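Local coordinates for uncharacterized protein conserved in bacteria (Streptococcus suis, PDB 4FZ4) that probably mediates attachment to host cells as a bacterial surface antigen, using a domain of a glycosaminoglycan-binding family, at residues E7-V12 against G71-F76; G21-V26 against Y78-E83; K39-E44 against G115-S120; D54-M59 against H67-D72. All blocks are in the same frame, centred on the assembly; numbering follows the deposited sequence.

Contact 1: residues E7-V12 against G71-F76; sequences EEVQKV and GDLNDF. Unlike the reference sequence in segment 7-12: Val12 (reference Leu).
The helical segments 7-12 and 71-76 come closest at Val12 and Leu73, whose CA atoms are 7.4 Å apart, and both run in the same general direction. Each lies within a longer helix, 3-23 or 66-95. Leu73 meets two valines three residues apart, about one turn. Val12, a leucine in the reference sequence, points at the partner helix. Its CG1 lies anti to the backbone N (chi1 -177°), which carries this methyl to Leu73 CB at 4.1 Å. The two side chains slant across each other, so the valine meets the base of the leucine rather than its branch. Val9 takes the far end: its CG1 lies 4.3 Å from Leu73 CD1. Leu73 also packs on Val13 and Leu16 of helix 3-23, on Ala56 of the loop after helix 36-55, and on Asn52. Its side chain therefore sits where three elements of the bundle converge. Phe76, one turn further on, continues the apolar side of helix 66-95 against Leu16 and Leu20. Across the two segments there is no hydrogen bond and no salt bridge. The contact consists of methyl and methylene packing alone, so its stability should come from dispersion and from the burial of Val9 and Leu73.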
loop_
_atom_site.group_PDB
_atom_site.type_symbol
_atom_site.label_atom_id
_atom_site.label_comp_id
_atom_site.label_asym_id
_atom_site.label_seq_id
_atom_site.Cartn_x
_atom_site.Cartn_y
_atom_site.Cartn_z
ATOM N N GLU A 7 18.398 -8.581 13.695
ATOM C CA GLU A 7 18.813 -7.589 12.715
ATOM C C GLU A 7 17.959 -7.750 11.475
ATOM O O GLU A 7 17.654 -6.778 10.782
ATOM C CB GLU A 7 20.288 -7.759 12.371
ATOM C CG GLU A 7 21.202 -6.982 13.298
ATOM C CD GLU A 7 20.870 -5.499 13.320
ATOM O OE1 GLU A 7 20.843 -4.881 12.234
ATOM O OE2 GLU A 7 20.634 -4.950 14.420
ATOM N N GLU A 8 17.576 -8.992 11.212
ATOM C CA GLU A 8 16.727 -9.311 10.077
ATOM C C GLU A 8 15.501 -8.407 10.200
ATOM O O GLU A 8 14.942 -7.941 9.207
ATOM C CB GLU A 8 16.311 -10.777 10.161
ATOM C CG GLU A 8 15.648 -11.329 8.920
ATOM C CD GLU A 8 15.110 -12.734 9.139
ATOM O OE1 GLU A 8 14.841 -13.433 8.135
ATOM O OE2 GLU A 8 14.950 -13.133 10.316
ATOM N N VAL A 9 15.108 -8.153 11.444
ATOM C CA VAL A 9 13.960 -7.310 11.752
ATOM C C VAL A 9 14.264 -5.818 11.622
ATOM O O VAL A 9 13.556 -5.100 10.913
ATOM C CB VAL A 9 13.453 -7.587 13.180
ATOM C CG1 VAL A 9 12.275 -6.688 13.506
ATOM C CG2 VAL A 9 13.055 -9.041 13.301
ATOM N N GLN A 10 15.305 -5.356 12.314
ATOM C CA GLN A 10 15.690 -3.949 12.262
ATOM C C GLN A 10 15.741 -3.484 10.808
ATOM O O GLN A 10 15.390 -2.349 10.496
ATOM C CB GLN A 10 17.061 -3.732 12.921
ATOM C CG GLN A 10 17.104 -3.876 14.450
ATOM C CD GLN A 10 16.284 -2.819 15.179
ATOM O OE1 GLN A 10 16.245 -1.654 14.769
ATOM N NE2 GLN A 10 15.639 -3.217 16.281
ATOM N N LYS A 11 16.172 -4.374 9.923
ATOM C CA LYS A 11 16.261 -4.057 8.509
ATOM C C LYS A 11 14.859 -3.881 7.918
ATOM O O LYS A 11 14.576 -2.870 7.274
ATOM C CB LYS A 11 17.009 -5.170 7.777
ATOM C CG LYS A 11 17.414 -4.821 6.355
ATOM C CD LYS A 11 17.976 -6.033 5.627
ATOM C CE LYS A 11 16.886 -7.040 5.293
ATOM N NZ LYS A 11 16.168 -7.546 6.499
ATOM N N VAL A 12 13.982 -4.862 8.138
ATOM C CA VAL A 12 12.611 -4.787 7.635
ATOM C C VAL A 12 12.004 -3.466 8.086
ATOM O O VAL A 12 11.287 -2.811 7.327
ATOM C CB VAL A 12 11.750 -5.946 8.164
ATOM C CG1 VAL A 12 10.354 -5.874 7.573
ATOM C CG2 VAL A 12 12.400 -7.267 7.804
ATOM N N GLY A 71 5.199 -10.690 11.147
ATOM C CA GLY A 71 4.199 -10.833 10.107
ATOM C C GLY A 71 3.480 -9.523 9.853
ATOM O O GLY A 71 3.174 -9.191 8.707
ATOM N N ASP A 72 3.210 -8.779 10.925
ATOM C CA ASP A 72 2.522 -7.490 10.831
ATOM C C ASP A 72 3.344 -6.493 10.022
ATOM O O ASP A 72 2.801 -5.675 9.266
ATOM C CB ASP A 72 2.262 -6.921 12.234
ATOM C CG ASP A 72 1.010 -7.498 12.878
ATOM O OD1 ASP A 72 0.768 -8.715 12.724
ATOM O OD2 ASP A 72 0.272 -6.738 13.546
ATOM N N LEU A 73 4.658 -6.554 10.194
ATOM C CA LEU A 73 5.534 -5.663 9.452
ATOM C C LEU A 73 5.405 -5.987 7.973
ATOM O O LEU A 73 5.297 -5.084 7.137
ATOM C CB LEU A 73 6.983 -5.820 9.915
ATOM C CG LEU A 73 7.253 -5.387 11.363
ATOM C CD1 LEU A 73 8.762 -5.219 11.561
ATOM C CD2 LEU A 73 6.548 -4.077 11.668
ATOM N N ASN A 74 5.399 -7.278 7.650
ATOM C CA ASN A 74 5.247 -7.715 6.266
ATOM C C ASN A 74 3.932 -7.236 5.656
ATOM O O ASN A 74 3.907 -6.762 4.524
ATOM C CB ASN A 74 5.313 -9.235 6.169
ATOM C CG ASN A 74 6.685 -9.776 6.488
ATOM O OD1 ASN A 74 7.697 -9.278 5.986
ATOM N ND2 ASN A 74 6.730 -10.811 7.316
ATOM N N ASP A 75 2.836 -7.348 6.398
ATOM C CA ASP A 75 1.549 -6.907 5.860
ATOM C C ASP A 75 1.578 -5.397 5.640
ATOM O O ASP A 75 1.045 -4.897 4.653
ATOM C CB ASP A 75 0.394 -7.283 6.801
ATOM C CG ASP A 75 0.250 -8.799 6.998
ATOM O OD1 ASP A 75 0.806 -9.584 6.193
ATOM O OD2 ASP A 75 -0.439 -9.208 7.961
ATOM N N PHE A 76 2.227 -4.676 6.551
ATOM C CA PHE A 76 2.312 -3.223 6.455
ATOM C C PHE A 76 2.886 -2.794 5.107
ATOM O O PHE A 76 2.375 -1.877 4.452
ATOM C CB PHE A 76 3.171 -2.679 7.602
ATOM C CG PHE A 76 3.122 -1.185 7.740
ATOM C CD1 PHE A 76 1.965 -0.481 7.421
ATOM C CD2 PHE A 76 4.237 -0.477 8.179
ATOM C CE1 PHE A 76 1.919 0.908 7.527
ATOM C CE2 PHE A 76 4.208 0.910 8.290
ATOM C CZ PHE A 76 3.048 1.603 7.962
#

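Contact 2: residues G21-V26 against Y78-E83; sequences GELDKV and YQIKVE. With NO3 (nitrate ion), chain D.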
loop_
_atom_site.group_PDB
_atom_site.type_symbol
_atom_site.label_atom_id
_atom_site.label_comp_id
_atom_site.label_asym_id
_atom_site.label_seq_id
_atom_site.Cartn_x
_atom_site.Cartn_y
_atom_site.Cartn_z
ATOM N N GLY A 21 8.975 6.775 3.430
ATOM C CA GLY A 21 9.632 7.984 2.966
ATOM C C GLY A 21 9.207 8.316 1.548
ATOM O O GLY A 21 8.916 9.467 1.222
ATOM N N GLU A 22 9.162 7.294 0.704
ATOM C CA GLU A 22 8.765 7.471 -0.685
ATOM C C GLU A 22 7.263 7.717 -0.823
ATOM O O GLU A 22 6.822 8.443 -1.716
ATOM C CB GLU A 22 9.196 6.249 -1.481
ATOM C CG GLU A 22 10.687 6.010 -1.342
ATOM C CD GLU A 22 11.195 4.878 -2.204
ATOM O OE1 GLU A 22 10.870 3.706 -1.918
ATOM O OE2 GLU A 22 11.923 5.170 -3.177
ATOM N N LEU A 23 6.479 7.120 0.068
ATOM C CA LEU A 23 5.030 7.304 0.042
ATOM C C LEU A 23 4.799 8.795 0.257
ATOM O O LEU A 23 3.906 9.400 -0.343
ATOM C CB LEU A 23 4.376 6.519 1.180
ATOM C CG LEU A 23 2.894 6.097 1.165
ATOM C CD1 LEU A 23 2.237 6.629 2.413
ATOM C CD2 LEU A 23 2.169 6.566 -0.091
ATOM N N ASP A 24 5.627 9.379 1.116
ATOM C CA ASP A 24 5.524 10.799 1.434
ATOM C C ASP A 24 5.703 11.724 0.236
ATOM O O ASP A 24 5.271 12.872 0.276
ATOM C CB ASP A 24 6.534 11.177 2.513
ATOM C CG ASP A 24 5.867 11.641 3.783
ATOM O OD1 ASP A 24 5.224 10.807 4.455
ATOM O OD2 ASP A 24 5.977 12.845 4.101
ATOM N N LYS A 25 6.344 11.236 -0.822
ATOM C CA LYS A 25 6.540 12.047 -2.016
ATOM C C LYS A 25 5.302 11.987 -2.904
ATOM O O LYS A 25 5.056 12.878 -3.718
ATOM C CB LYS A 25 7.755 11.561 -2.808
ATOM C CG LYS A 25 9.093 12.065 -2.290
ATOM C CD LYS A 25 9.335 11.658 -0.850
ATOM C CE LYS A 25 10.755 11.991 -0.433
ATOM N NZ LYS A 25 11.739 11.347 -1.353
ATOM N N VAL A 26 4.523 10.927 -2.744
ATOM C CA VAL A 26 3.317 10.749 -3.533
ATOM C C VAL A 26 2.167 11.532 -2.892
ATOM O O VAL A 26 1.840 11.336 -1.720
ATOM C CB VAL A 26 2.966 9.243 -3.645
ATOM C CG1 VAL A 26 1.808 9.043 -4.597
ATOM C CG2 VAL A 26 4.197 8.464 -4.129
ATOM N N TYR A 78 2.726 -4.241 2.267
ATOM C CA TYR A 78 1.704 -4.359 1.234
ATOM C C TYR A 78 0.603 -3.317 1.395
ATOM O O TYR A 78 -0.011 -2.901 0.410
ATOM C CB TYR A 78 1.136 -5.781 1.226
ATOM C CG TYR A 78 2.172 -6.774 0.750
ATOM C CD1 TYR A 78 2.553 -6.816 -0.588
ATOM C CD2 TYR A 78 2.858 -7.594 1.654
ATOM C CE1 TYR A 78 3.595 -7.639 -1.020
ATOM C CE2 TYR A 78 3.908 -8.423 1.235
ATOM C CZ TYR A 78 4.268 -8.438 -0.107
ATOM O OH TYR A 78 5.287 -9.257 -0.542
ATOM N N GLN A 79 0.367 -2.882 2.630
ATOM C CA GLN A 79 -0.644 -1.859 2.888
ATOM C C GLN A 79 -0.095 -0.534 2.382
ATOM O O GLN A 79 -0.843 0.325 1.905
ATOM C CB GLN A 79 -0.951 -1.769 4.384
ATOM C CG GLN A 79 -1.565 -3.040 4.925
ATOM C CD GLN A 79 -1.489 -3.161 6.429
ATOM O OE1 GLN A 79 -1.972 -4.145 6.997
ATOM N NE2 GLN A 79 -0.880 -2.174 7.089
ATOM N N ILE A 80 1.218 -0.368 2.487
ATOM C CA ILE A 80 1.860 0.853 2.003
ATOM C C ILE A 80 1.714 0.926 0.482
ATOM O O ILE A 80 1.420 1.987 -0.078
ATOM C CB ILE A 80 3.359 0.875 2.351
ATOM C CG1 ILE A 80 3.528 1.101 3.860
ATOM C CG2 ILE A 80 4.071 1.968 1.537
ATOM C CD1 ILE A 80 4.948 0.879 4.355
ATOM N N LYS A 81 1.914 -0.210 -0.185
ATOM C CA LYS A 81 1.786 -0.254 -1.639
ATOM C C LYS A 81 0.391 0.174 -2.083
ATOM O O LYS A 81 0.237 0.987 -3.001
ATOM C CB LYS A 81 2.084 -1.661 -2.162
ATOM C CG LYS A 81 3.453 -1.790 -2.803
ATOM C CD LYS A 81 3.605 -0.759 -3.920
ATOM C CE LYS A 81 5.010 -0.738 -4.500
ATOM N NZ LYS A 81 5.167 0.377 -5.485
ATOM N N VAL A 82 -0.629 -0.368 -1.422
ATOM C CA VAL A 82 -2.004 -0.030 -1.764
ATOM C C VAL A 82 -2.255 1.473 -1.636
ATOM O O VAL A 82 -2.779 2.098 -2.558
ATOM C CB VAL A 82 -3.006 -0.840 -0.889
ATOM C CG1 VAL A 82 -4.438 -0.369 -1.132
ATOM C CG2 VAL A 82 -2.897 -2.318 -1.241
ATOM N N GLU A 83 -1.881 2.050 -0.500
ATOM C CA GLU A 83 -2.053 3.483 -0.282
ATOM C C GLU A 83 -1.328 4.219 -1.403
ATOM O O GLU A 83 -1.782 5.253 -1.891
ATOM C CB GLU A 83 -1.453 3.865 1.074
ATOM C CG GLU A 83 -1.229 5.345 1.273
ATOM C CD GLU A 83 -2.517 6.156 1.332
ATOM O OE1 GLU A 83 -3.609 5.583 1.109
ATOM O OE2 GLU A 83 -2.434 7.376 1.601
HETATM N N NO3 D . 0.076 -2.894 10.084
HETATM O O1 NO3 D . -0.477 -1.652 9.670
HETATM O O2 NO3 D . 1.358 -2.937 10.698
HETATM O O3 NO3 D . -0.664 -4.095 9.898
#
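Leu23 lays its branched end against the stem of Glu83. CD1 and CD2 of Leu23 are both 3.9 Å from Glu83 CG, so the two methyls straddle that one methylene. The two side chains cross at about a right angle. Leu23 CG is also 4.3 Å from Ile80 CG2, roughly at right angles to the direction of Glu83. The Glu83 chain bends at chi2 (66°), with CG against Leu23 and the carboxylate directed to other partners. OE2 forms a salt bridge with Arg87, and OE1 is hydrogen-bonded to the hydroxyl of Tyr29, so the buried charge is matched from outside the two segments. A type I turn runs from Leu23 to Val26, closed by Val26 N to Leu23 O at 2.9 Å. On helix 66-95, Gln79 NE2 gives a hydrogen bond to O1 of a nitrate ion at 2.7 Å, with an N-H...O angle of 157°. The nitrate probably came from the crystallisation liquor. Trp42 of helix 36-55 packs on both Leu23 and Glu83. This is core packing of an up-down-up helical bundle, where the first and third helices run parallel and the second, 36-55, closes over them.

Contact 3: residues K39-E44 against G115-S120; sequences KALWEE and GKSIAS
Leu41 reaches from helix 36-55 to the loop 115-120, where it meets Ser117 and Ala119. The nearest CA atoms, those of Leu41 and Ala119, are 7.3 Å apart. The CB of Leu41 points at the loop but makes no close contact with it. CG stands anti to the backbone N (chi1 -165°) and carries the fork outward. The two methyls then part company. CD1 touches Ala119 CB at 3.7 Å, and CD2 lies 4.1 Å from Ser117 CB. The leucine thus ends against two residues set two apart in the loop. No hydrogen bond joins the two segments.

The loop contains an ST turn at Ser117. Ser117 OG accepts the backbone N-H of Ala119 at 3.1 Å, with an angle of 156°. The chi1 of Ser117 sets OG between the backbone N and the carbonyl carbon and brings it to that N-H. OG is also hydrogen-bonded to the hydroxyl of Tyr37. The segment is part of the connection between helix 100-110 and helix 123-152, and here it packs on helix 36-55. The side chain of Ile118 packs on Val82 of helix 66-95 and on Leu126 and Tyr129 of helix 123-152.

On another side of helix 36-55, Lys39 and Glu43 form a salt bridge one turn apart. Lys39 NZ is 2.9 Å from Glu43 OE2 and meets it on the syn side, 17° out of the carboxylate plane.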
loop_
_atom_site.group_PDB
_atom_site.type_symbol
_atom_site.label_atom_id
_atom_site.label_comp_id
_atom_site.label_asym_id
_atom_site.label_seq_id
_atom_site.Cartn_x
_atom_site.Cartn_y
_atom_site.Cartn_z
ATOM N N LYS A 39 -8.808 6.249 3.048
ATOM C CA LYS A 39 -8.182 7.249 3.907
ATOM C C LYS A 39 -8.164 6.792 5.366
ATOM O O LYS A 39 -7.107 6.742 5.997
ATOM C CB LYS A 39 -8.936 8.578 3.787
ATOM C CG LYS A 39 -8.348 9.705 4.610
ATOM C CD LYS A 39 -9.223 10.943 4.552
ATOM C CE LYS A 39 -8.701 12.016 5.492
ATOM N NZ LYS A 39 -8.607 11.526 6.901
ATOM N N ALA A 40 -9.336 6.450 5.896
ATOM C CA ALA A 40 -9.441 6.000 7.281
ATOM C C ALA A 40 -8.792 4.641 7.455
ATOM O O ALA A 40 -8.277 4.319 8.529
ATOM C CB ALA A 40 -10.903 5.937 7.709
ATOM N N LEU A 41 -8.818 3.831 6.402
ATOM C CA LEU A 41 -8.210 2.506 6.471
ATOM C C LEU A 41 -6.693 2.673 6.570
ATOM O O LEU A 41 -6.047 2.108 7.452
ATOM C CB LEU A 41 -8.578 1.691 5.229
ATOM C CG LEU A 41 -8.310 0.194 5.336
ATOM C CD1 LEU A 41 -9.053 -0.353 6.550
ATOM C CD2 LEU A 41 -8.758 -0.506 4.054
ATOM N N TRP A 42 -6.132 3.470 5.669
ATOM C CA TRP A 42 -4.700 3.721 5.683
ATOM C C TRP A 42 -4.276 4.325 7.028
ATOM O O TRP A 42 -3.237 3.966 7.585
ATOM C CB TRP A 42 -4.317 4.676 4.546
ATOM C CG TRP A 42 -2.908 5.161 4.668
ATOM C CD1 TRP A 42 -2.492 6.461 4.740
ATOM C CD2 TRP A 42 -1.732 4.353 4.794
ATOM N NE1 TRP A 42 -1.130 6.509 4.908
ATOM C CE2 TRP A 42 -0.637 5.231 4.946
ATOM C CE3 TRP A 42 -1.498 2.972 4.794
ATOM C CZ2 TRP A 42 0.678 4.776 5.099
ATOM C CZ3 TRP A 42 -0.189 2.514 4.945
ATOM C CH2 TRP A 42 0.884 3.418 5.098
ATOM N N GLU A 43 -5.090 5.245 7.539
ATOM C CA GLU A 43 -4.823 5.911 8.814
ATOM C C GLU A 43 -4.589 4.880 9.906
ATOM O O GLU A 43 -3.711 5.042 10.752
ATOM C CB GLU A 43 -6.015 6.785 9.210
ATOM C CG GLU A 43 -5.669 8.194 9.608
ATOM C CD GLU A 43 -6.025 9.198 8.534
ATOM O OE1 GLU A 43 -5.409 9.147 7.448
ATOM O OE2 GLU A 43 -6.931 10.031 8.772
ATOM N N GLU A 44 -5.392 3.820 9.875
ATOM C CA GLU A 44 -5.308 2.746 10.854
ATOM C C GLU A 44 -4.077 1.888 10.652
ATOM O O GLU A 44 -3.380 1.556 11.615
ATOM C CB GLU A 44 -6.559 1.869 10.785
ATOM C CG GLU A 44 -7.831 2.631 11.069
ATOM C CD GLU A 44 -7.813 3.290 12.435
ATOM O OE1 GLU A 44 -7.902 2.561 13.446
ATOM O OE2 GLU A 44 -7.700 4.534 12.497
ATOM N N GLY A 115 -16.125 -4.655 2.707
ATOM C CA GLY A 115 -16.365 -5.914 2.027
ATOM C C GLY A 115 -15.169 -6.215 1.144
ATOM O O GLY A 115 -14.414 -7.147 1.418
ATOM N N LYS A 116 -14.982 -5.409 0.101
ATOM C CA LYS A 116 -13.869 -5.580 -0.832
ATOM C C LYS A 116 -12.686 -4.666 -0.506
ATOM O O LYS A 116 -12.462 -3.662 -1.188
ATOM C CB LYS A 116 -14.341 -5.315 -2.274
ATOM C CG LYS A 116 -13.228 -5.324 -3.340
ATOM C CD LYS A 116 -12.636 -6.716 -3.568
ATOM C CE LYS A 116 -11.391 -6.678 -4.472
ATOM N NZ LYS A 116 -11.607 -6.155 -5.869
ATOM N N SER A 117 -11.941 -5.009 0.543
ATOM C CA SER A 117 -10.763 -4.238 0.945
ATOM C C SER A 117 -9.748 -5.191 1.557
ATOM O O SER A 117 -10.069 -6.338 1.854
ATOM C CB SER A 117 -11.120 -3.179 1.982
ATOM O OG SER A 117 -11.324 -3.776 3.250
ATOM N N ILE A 118 -8.520 -4.724 1.747
ATOM C CA ILE A 118 -7.503 -5.572 2.348
ATOM C C ILE A 118 -7.533 -5.414 3.859
ATOM O O ILE A 118 -6.548 -5.698 4.535
ATOM C CB ILE A 118 -6.084 -5.231 1.844
ATOM C CG1 ILE A 118 -5.743 -3.771 2.166
ATOM C CG2 ILE A 118 -5.985 -5.521 0.344
ATOM C CD1 ILE A 118 -4.315 -3.382 1.797
ATOM N N ALA A 119 -8.663 -4.952 4.386
ATOM C CA ALA A 119 -8.796 -4.781 5.831
ATOM C C ALA A 119 -8.932 -6.168 6.458
ATOM O O ALA A 119 -8.516 -6.400 7.588
ATOM C CB ALA A 119 -10.030 -3.932 6.154
ATOM N N SER A 120 -9.500 -7.094 5.698
ATOM C CA SER A 120 -9.709 -8.451 6.176
ATOM C C SER A 120 -8.616 -9.411 5.713
ATOM O O SER A 120 -8.686 -10.611 5.983
ATOM C CB SER A 120 -11.067 -8.954 5.686
ATOM O OG SER A 120 -11.177 -8.809 4.277
#

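Contact 4: residues D54-M59 against H67-D72; sequences DYASKM and HKVKGD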
loop_
_atom_site.group_PDB
_atom_site.type_symbol
_atom_site.label_atom_id
_atom_site.label_comp_id
_atom_site.label_asym_id
_atom_site.label_seq_id
_atom_site.Cartn_x
_atom_site.Cartn_y
_atom_site.Cartn_z
ATOM N N ASP A 54 8.001 0.344 16.096
ATOM C CA ASP A 54 8.649 0.957 17.250
ATOM C C ASP A 54 8.987 -0.202 18.176
ATOM O O ASP A 54 10.078 -0.267 18.752
ATOM C CB ASP A 54 7.709 1.924 17.977
ATOM C CG ASP A 54 7.469 3.213 17.201
ATOM O OD1 ASP A 54 8.228 3.498 16.241
ATOM O OD2 ASP A 54 6.526 3.950 17.565
ATOM N N TYR A 55 8.031 -1.123 18.294
ATOM C CA TYR A 55 8.159 -2.314 19.125
ATOM C C TYR A 55 9.257 -3.227 18.602
ATOM O O TYR A 55 10.031 -3.781 19.381
ATOM C CB TYR A 55 6.843 -3.093 19.140
ATOM C CG TYR A 55 6.814 -4.243 20.135
ATOM C CD1 TYR A 55 6.193 -4.099 21.376
ATOM C CD2 TYR A 55 7.427 -5.461 19.845
ATOM C CE1 TYR A 55 6.181 -5.139 22.302
ATOM C CE2 TYR A 55 7.424 -6.504 20.764
ATOM C CZ TYR A 55 6.799 -6.338 21.989
ATOM O OH TYR A 55 6.788 -7.369 22.905
ATOM N N ALA A 56 9.320 -3.391 17.282
ATOM C CA ALA A 56 10.329 -4.257 16.675
ATOM C C ALA A 56 11.736 -3.734 16.948
ATOM O O ALA A 56 12.728 -4.412 16.672
ATOM C CB ALA A 56 10.087 -4.371 15.170
ATOM N N SER A 57 11.812 -2.520 17.483
ATOM C CA SER A 57 13.088 -1.898 17.818
ATOM C C SER A 57 13.428 -2.251 19.267
ATOM O O SER A 57 14.538 -2.702 19.562
ATOM C CB SER A 57 12.992 -0.378 17.647
ATOM O OG SER A 57 12.713 -0.040 16.298
ATOM N N LYS A 58 12.462 -2.049 20.162
ATOM C CA LYS A 58 12.640 -2.364 21.576
ATOM C C LYS A 58 12.250 -3.822 21.813
ATOM O O LYS A 58 11.997 -4.232 22.947
ATOM C CB LYS A 58 11.760 -1.464 22.454
ATOM C CG LYS A 58 10.276 -1.776 22.368
ATOM C CD LYS A 58 9.528 -1.380 23.638
ATOM C CE LYS A 58 8.056 -1.755 23.527
ATOM N NZ LYS A 58 7.270 -1.526 24.766
ATOM N N MET A 59 12.192 -4.595 20.733
ATOM C CA MET A 59 11.830 -6.007 20.808
ATOM C C MET A 59 13.095 -6.854 20.768
ATOM O O MET A 59 14.003 -6.585 19.979
ATOM C CB MET A 59 10.915 -6.380 19.631
ATOM C CG MET A 59 10.511 -7.846 19.560
ATOM S SD MET A 59 9.416 -8.226 18.154
ATOM C CE MET A 59 10.637 -8.494 16.861
ATOM N N HIS A 67 7.197 -13.327 16.264
ATOM C CA HIS A 67 6.678 -13.731 14.967
ATOM C C HIS A 67 5.445 -12.904 14.590
ATOM O O HIS A 67 5.294 -12.483 13.443
ATOM C CB HIS A 67 6.319 -15.223 14.994
ATOM C CG HIS A 67 5.282 -15.577 16.017
ATOM N ND1 HIS A 67 5.547 -15.609 17.370
ATOM C CD2 HIS A 67 3.965 -15.870 15.885
ATOM C CE1 HIS A 67 4.439 -15.904 18.026
ATOM N NE2 HIS A 67 3.464 -16.067 17.149
ATOM N N LYS A 68 4.563 -12.682 15.556
ATOM C CA LYS A 68 3.357 -11.899 15.314
ATOM C C LYS A 68 3.716 -10.491 14.849
ATOM O O LYS A 68 3.176 -9.996 13.856
ATOM C CB LYS A 68 2.516 -11.817 16.587
ATOM C CG LYS A 68 1.778 -13.107 16.921
ATOM C CD LYS A 68 0.755 -13.430 15.840
ATOM C CE LYS A 68 0.136 -14.794 16.050
ATOM N NZ LYS A 68 -0.799 -15.139 14.942
ATOM N N VAL A 69 4.626 -9.847 15.572
ATOM C CA VAL A 69 5.055 -8.501 15.223
ATOM C C VAL A 69 5.705 -8.490 13.843
ATOM O O VAL A 69 5.529 -7.541 13.077
ATOM C CB VAL A 69 6.045 -7.929 16.281
ATOM C CG1 VAL A 69 6.693 -6.650 15.762
ATOM C CG2 VAL A 69 5.294 -7.629 17.579
ATOM N N LYS A 70 6.443 -9.550 13.522
ATOM C CA LYS A 70 7.103 -9.628 12.226
ATOM C C LYS A 70 6.094 -9.709 11.082
ATOM O O LYS A 70 6.126 -8.898 10.158
ATOM C CB LYS A 70 8.043 -10.834 12.166
ATOM C CG LYS A 70 8.867 -10.865 10.886
ATOM C CD LYS A 70 9.873 -12.004 10.858
ATOM C CE LYS A 70 10.702 -11.953 9.575
ATOM N NZ LYS A 70 11.687 -13.070 9.478
ATOM N N GLY A 71 5.199 -10.690 11.147
ATOM C CA GLY A 71 4.199 -10.833 10.107
ATOM C C GLY A 71 3.480 -9.523 9.853
ATOM O O GLY A 71 3.174 -9.191 8.707
ATOM N N ASP A 72 3.210 -8.779 10.925
ATOM C CA ASP A 72 2.522 -7.490 10.831
ATOM C C ASP A 72 3.344 -6.493 10.022
ATOM O O ASP A 72 2.801 -5.675 9.266
ATOM C CB ASP A 72 2.262 -6.921 12.234
ATOM C CG ASP A 72 1.010 -7.498 12.878
ATOM O OD1 ASP A 72 0.768 -8.715 12.724
ATOM O OD2 ASP A 72 0.272 -6.738 13.546
#
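Val69 sits against Tyr55, Ala56 and Met59 at the closed end of an antiparallel helical hairpin. Near here helix 36-55 gives way to a loop, the chain turns, and helix 66-95 returns alongside. The backbones are close, with Ala56 CA and Val69 CA 6.9 Å apart.

The packing across the segments is apolar, and it divides between the two methyls of Val69. CG2 goes to the tyrosine: it is 3.8 Å from Tyr55 CD2 and 4.0 Å from Tyr55 CE2. It approaches the ring obliquely, and the two side chains cross at about a right angle. CG1, anti to the backbone N (chi1 169°), goes to the other partners. It lies 4.1 Å from Ala56 CB and 4.0 Å from Met59 SD. The thioether comes a little closer to the branch point, with Met59 SD 3.9 Å from Val69 CB. The methionine and the valine reach toward each other, tip to tip. Helix 3-23 adds Val9, which packs on both Ala56 and Met59, and Val13, which packs on Ala56.

No hydrogen bond crosses between the segments. The polar end of the tyrosine has its partner in the connecting loop: Tyr55 OH is hydrogen-bonded to Asp63 OD1, which holds the far end of the ring.

Sulfur and ring also meet within segment 54-59. Met59 SD lies in the plane of the Tyr55 ring, at its edge, 3.7 Å from Tyr55 CE2.

Overall arrangement
Contacts 1 and 2, their centres about 16 Å apart, join the same two helices, 3-23 and 66-95. Contact 4 adds helix 36-55 and its following loop to the same end as contact 1. The centres of contacts 1 and 4 lie about 7 Å apart; the two share Gly71 and Asp72, and meet where Val9 packs on Ala56. Contacts 1, 2 and 4 are buried. Contact 3 is only partly so, and it alone brings in the loop before helix 123-152. Trp42, on its helical segment, reaches Phe76 of contact 1 and Leu23 of contact 2. All four are apolar across their segments. Contact 2, nearest the chain centre, also holds a buried, paired carboxylate.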